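Local coordinates for protein ChiX (Serratia marcescens, PDB 5OPZ) that probably cleaves the L-Ala–D-Glu bond of peptidoglycan stem peptides as a zinc-dependent endopeptidase, and is required for chitinase secretion, at residues A[92-103]-A[115-126]. Numbering follows the deposited sequence. Where two conformers were deposited one is given.
Sequences WDYYAQIAVAVR and WGGEWKTLKDGP
Trp115 presses its indole against helix 92-109 at Ala99, at the end of strand 113-115, an outer strand of the four-stranded antiparallel sheet in this D-alanyl-D-alanine carboxypeptidase-family (clan MD) fold. From here a loop leads to strand 127-130. CB points toward the helix, and CG, anti to the backbone N (chi1 179°), sets the indole flat against Ala99. The Ala99 methyl sits squarely over one face, a CH-pi contact with CB 3.5 Å from the centroid of the six-membered ring; Gly117 CA lies over the other, so the indole is clamped between helix and loop. On its five-membered side NE1 donates to Gly125 O at 2.8 Å, the acceptor nearly in the ring plane, which fixes the ring's rotation and ties the two ends of the loop together. Further round, CZ2 comes 3.6 Å from Tyr95 O, and CH2 meets Trp92 CZ2 at 3.7 Å; the six-membered rings of Trp92 and Trp115 lie at 30° with their centroids offset, touching at the rims rather than face on. CE3 and CZ3 border Arg103 NH2, and Phe128 stacks on the same indole from the neighbouring strand.

Trp92 brings its CH2 to Gly117 CA, which lies at the ring's edge. One turn on, Tyr95 lays CB against Gly125 CA at 3.6 Å, close packing at a residue with no side chain, and its CE2 meets Pro126 CG. Its hydroxyl is held by Ser89 O and Ala82 N. Pro126, whose side chain lies about 6 Å from the zinc ion, directly precedes the ligand His127. Further along the helix, Arg103, bent at chi3 (-57°), forms a salt bridge from NH2 to Glu118 OE2, while a water accepts from Arg103 NE at 2.7 Å and donates to Glu118 OE1.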
# COMPACT_ATOMS: atom_id res chain seq x y z
N TRP A 92 2.61 5.44 13.29
CA TRP A 92 3.56 4.43 12.78
C TRP A 92 3.18 3.00 13.11
O TRP A 92 3.25 2.14 12.26
CB TRP A 92 4.97 4.71 13.36
CG TRP A 92 5.96 3.62 13.10
CD1 TRP A 92 6.29 2.59 13.94
CD2 TRP A 92 6.67 3.38 11.89
NE1 TRP A 92 7.16 1.74 13.33
CE2 TRP A 92 7.41 2.19 12.07
CE3 TRP A 92 6.75 4.04 10.66
CZ2 TRP A 92 8.28 1.70 11.09
CZ3 TRP A 92 7.56 3.54 9.67
CH2 TRP A 92 8.34 2.38 9.90
N ASP A 93 2.80 2.75 14.35
CA ASP A 93 2.55 1.38 14.77
C ASP A 93 1.48 0.68 13.97
O ASP A 93 1.56 -0.53 13.75
CB ASP A 93 2.26 1.28 16.29
CG ASP A 93 3.50 1.19 17.08
OD1 ASP A 93 4.39 0.45 16.65
OD2 ASP A 93 3.58 1.87 18.11
N TYR A 94 0.49 1.42 13.51
CA TYR A 94 -0.56 0.84 12.69
C TYR A 94 0.02 0.30 11.37
O TYR A 94 -0.33 -0.79 10.92
CB TYR A 94 -1.67 1.84 12.40
CG TYR A 94 -2.55 2.24 13.59
CD1 TYR A 94 -3.27 1.28 14.27
CD2 TYR A 94 -2.72 3.54 13.95
CE1 TYR A 94 -4.08 1.59 15.30
CE2 TYR A 94 -3.52 3.90 15.01
CZ TYR A 94 -4.19 2.91 15.70
OH TYR A 94 -5.03 3.29 16.71
N TYR A 95 0.91 1.10 10.77
CA TYR A 95 1.56 0.70 9.52
C TYR A 95 2.52 -0.45 9.73
O TYR A 95 2.62 -1.33 8.86
CB TYR A 95 2.29 1.93 8.89
CG TYR A 95 1.25 2.94 8.51
CD1 TYR A 95 0.77 3.87 9.44
CD2 TYR A 95 0.62 2.89 7.27
CE1 TYR A 95 -0.30 4.66 9.15
CE2 TYR A 95 -0.40 3.73 6.96
CZ TYR A 95 -0.89 4.62 7.92
OH TYR A 95 -2.00 5.38 7.61
N ALA A 96 3.17 -0.53 10.89
CA ALA A 96 4.00 -1.71 11.20
C ALA A 96 3.15 -2.98 11.23
O ALA A 96 3.59 -4.05 10.76
CB ALA A 96 4.80 -1.51 12.46
N GLN A 97 1.95 -2.85 11.78
CA GLN A 97 1.07 -4.01 11.84
C GLN A 97 0.55 -4.39 10.50
O GLN A 97 0.43 -5.59 10.20
CB GLN A 97 -0.07 -3.75 12.82
CG GLN A 97 0.37 -3.68 14.27
CD GLN A 97 -0.78 -3.64 15.24
OE1 GLN A 97 -1.49 -4.61 15.36
NE2 GLN A 97 -0.95 -2.52 15.94
N ILE A 98 0.17 -3.39 9.71
CA ILE A 98 -0.22 -3.65 8.32
C ILE A 98 0.91 -4.39 7.59
O ILE A 98 0.65 -5.34 6.83
CB ILE A 98 -0.67 -2.39 7.55
CG1 ILE A 98 -1.92 -1.83 8.20
CG2 ILE A 98 -0.88 -2.69 6.07
CD1 ILE A 98 -2.15 -0.38 7.88
N ALA A 99 2.15 -3.93 7.76
CA ALA A 99 3.26 -4.55 7.07
C ALA A 99 3.48 -5.99 7.50
O ALA A 99 3.96 -6.77 6.69
CB ALA A 99 4.53 -3.73 7.25
N VAL A 100 3.16 -6.37 8.74
CA VAL A 100 3.22 -7.80 9.14
C VAL A 100 2.31 -8.61 8.21
O VAL A 100 2.67 -9.70 7.74
CB VAL A 100 2.81 -8.01 10.60
CG1 VAL A 100 2.55 -9.45 10.97
CG2 VAL A 100 3.88 -7.43 11.48
N ALA A 101 1.08 -8.12 8.03
CA ALA A 101 0.10 -8.78 7.21
C ALA A 101 0.56 -8.84 5.74
O ALA A 101 0.38 -9.88 5.09
CB ALA A 101 -1.21 -8.08 7.31
N VAL A 102 1.08 -7.74 5.21
CA VAL A 102 1.58 -7.72 3.86
C VAL A 102 2.73 -8.69 3.69
O VAL A 102 2.76 -9.41 2.67
CB VAL A 102 1.96 -6.31 3.39
CG1 VAL A 102 2.62 -6.36 2.01
CG2 VAL A 102 0.75 -5.42 3.37
N ARG A 103 3.65 -8.72 4.64
CA ARG A 103 4.79 -9.64 4.55
C ARG A 103 4.37 -11.09 4.58
O ARG A 103 4.91 -11.91 3.85
CB ARG A 103 5.73 -9.37 5.75
CG ARG A 103 7.14 -9.89 5.78
CD ARG A 103 8.01 -9.28 6.91
NE ARG A 103 8.13 -7.83 6.92
CZ ARG A 103 7.67 -6.98 7.86
NH1 ARG A 103 6.99 -7.36 8.96
NH2 ARG A 103 7.92 -5.68 7.70
N TRP A 115 8.58 -2.56 1.57
CA TRP A 115 7.84 -1.65 2.42
C TRP A 115 8.65 -0.36 2.67
O TRP A 115 9.82 -0.45 3.03
CB TRP A 115 7.52 -2.33 3.75
CG TRP A 115 6.79 -1.51 4.72
CD1 TRP A 115 5.78 -0.63 4.45
CD2 TRP A 115 7.00 -1.44 6.14
NE1 TRP A 115 5.31 -0.07 5.60
CE2 TRP A 115 6.03 -0.55 6.66
CE3 TRP A 115 7.85 -2.11 7.03
CZ2 TRP A 115 5.97 -0.25 8.04
CZ3 TRP A 115 7.77 -1.82 8.40
CH2 TRP A 115 6.84 -0.90 8.87
N GLY A 116 8.01 0.79 2.58
CA GLY A 116 8.67 2.06 2.89
C GLY A 116 9.09 2.18 4.32
O GLY A 116 9.90 3.02 4.65
N GLY A 117 8.53 1.35 5.19
CA GLY A 117 8.98 1.32 6.57
C GLY A 117 10.36 0.73 6.78
O GLY A 117 10.93 0.89 7.84
N GLU A 118 10.92 0.16 5.71
CA GLU A 118 12.28 -0.36 5.66
C GLU A 118 13.17 0.34 4.63
O GLU A 118 14.25 -0.16 4.28
CB GLU A 118 12.21 -1.88 5.38
CG GLU A 118 11.62 -2.66 6.54
CD GLU A 118 11.10 -4.06 6.19
OE1 GLU A 118 11.21 -4.54 5.04
OE2 GLU A 118 10.67 -4.76 7.12
N TRP A 119 12.76 1.53 4.20
CA TRP A 119 13.65 2.39 3.44
C TRP A 119 14.86 2.71 4.27
O TRP A 119 14.77 2.73 5.49
CB TRP A 119 12.97 3.69 3.01
CG TRP A 119 11.94 3.58 1.92
CD1 TRP A 119 11.89 2.64 0.95
CD2 TRP A 119 10.87 4.48 1.65
NE1 TRP A 119 10.83 2.88 0.12
CE2 TRP A 119 10.22 4.04 0.50
CE3 TRP A 119 10.40 5.63 2.27
CZ2 TRP A 119 9.10 4.68 -0.03
CZ3 TRP A 119 9.31 6.29 1.74
CH2 TRP A 119 8.65 5.79 0.63
N LYS A 120 16.00 2.91 3.62
CA LYS A 120 17.26 3.12 4.35
C LYS A 120 17.27 4.42 5.10
O LYS A 120 17.92 4.52 6.14
CB LYS A 120 18.46 3.01 3.42
CG LYS A 120 18.69 1.56 3.00
CD LYS A 120 19.91 1.35 2.14
CE LYS A 120 20.24 -0.14 2.05
NZ LYS A 120 21.59 -0.33 1.46
N THR A 121 16.54 5.41 4.59
CA THR A 121 16.29 6.67 5.29
C THR A 121 14.85 7.10 5.06
O THR A 121 14.16 6.57 4.21
CB THR A 121 17.22 7.78 4.79
OG1 THR A 121 17.12 7.86 3.36
CG2 THR A 121 18.68 7.50 5.20
N LEU A 122 14.42 8.06 5.86
CA LEU A 122 13.09 8.69 5.75
C LEU A 122 11.98 7.66 5.66
O LEU A 122 11.13 7.70 4.80
CB LEU A 122 13.05 9.71 4.59
CG LEU A 122 14.14 10.80 4.56
CD1 LEU A 122 13.94 11.74 3.39
CD2 LEU A 122 14.20 11.53 5.89
N LYS A 123 12.02 6.69 6.55
CA LYS A 123 11.07 5.59 6.54
C LYS A 123 9.67 6.16 6.62
O LYS A 123 9.44 7.12 7.38
CB LYS A 123 11.29 4.70 7.77
CG LYS A 123 12.49 3.79 7.65
CD LYS A 123 12.85 3.17 8.99
CE LYS A 123 13.94 2.13 8.84
NZ LYS A 123 15.20 2.68 8.26
N ASP A 124 8.74 5.56 5.88
CA ASP A 124 7.35 5.99 5.88
C ASP A 124 6.44 4.77 5.64
O ASP A 124 6.67 3.94 4.76
CB ASP A 124 7.07 7.07 4.82
CG ASP A 124 5.78 7.86 5.10
OD1 ASP A 124 5.51 8.22 6.27
OD2 ASP A 124 5.03 8.16 4.14
N GLY A 125 5.45 4.69 6.48
CA GLY A 125 4.64 3.51 6.60
C GLY A 125 3.73 3.14 5.45
O GLY A 125 3.48 1.98 5.31
N PRO A 126 3.15 4.09 4.70
CA PRO A 126 2.12 3.69 3.71
C PRO A 126 2.58 2.91 2.48
O PRO A 126 1.73 2.21 1.93
CB PRO A 126 1.55 5.02 3.25
CG PRO A 126 1.70 5.89 4.47
CD PRO A 126 3.03 5.53 5.05
O HOH W 1 9.72 -7.14 4.88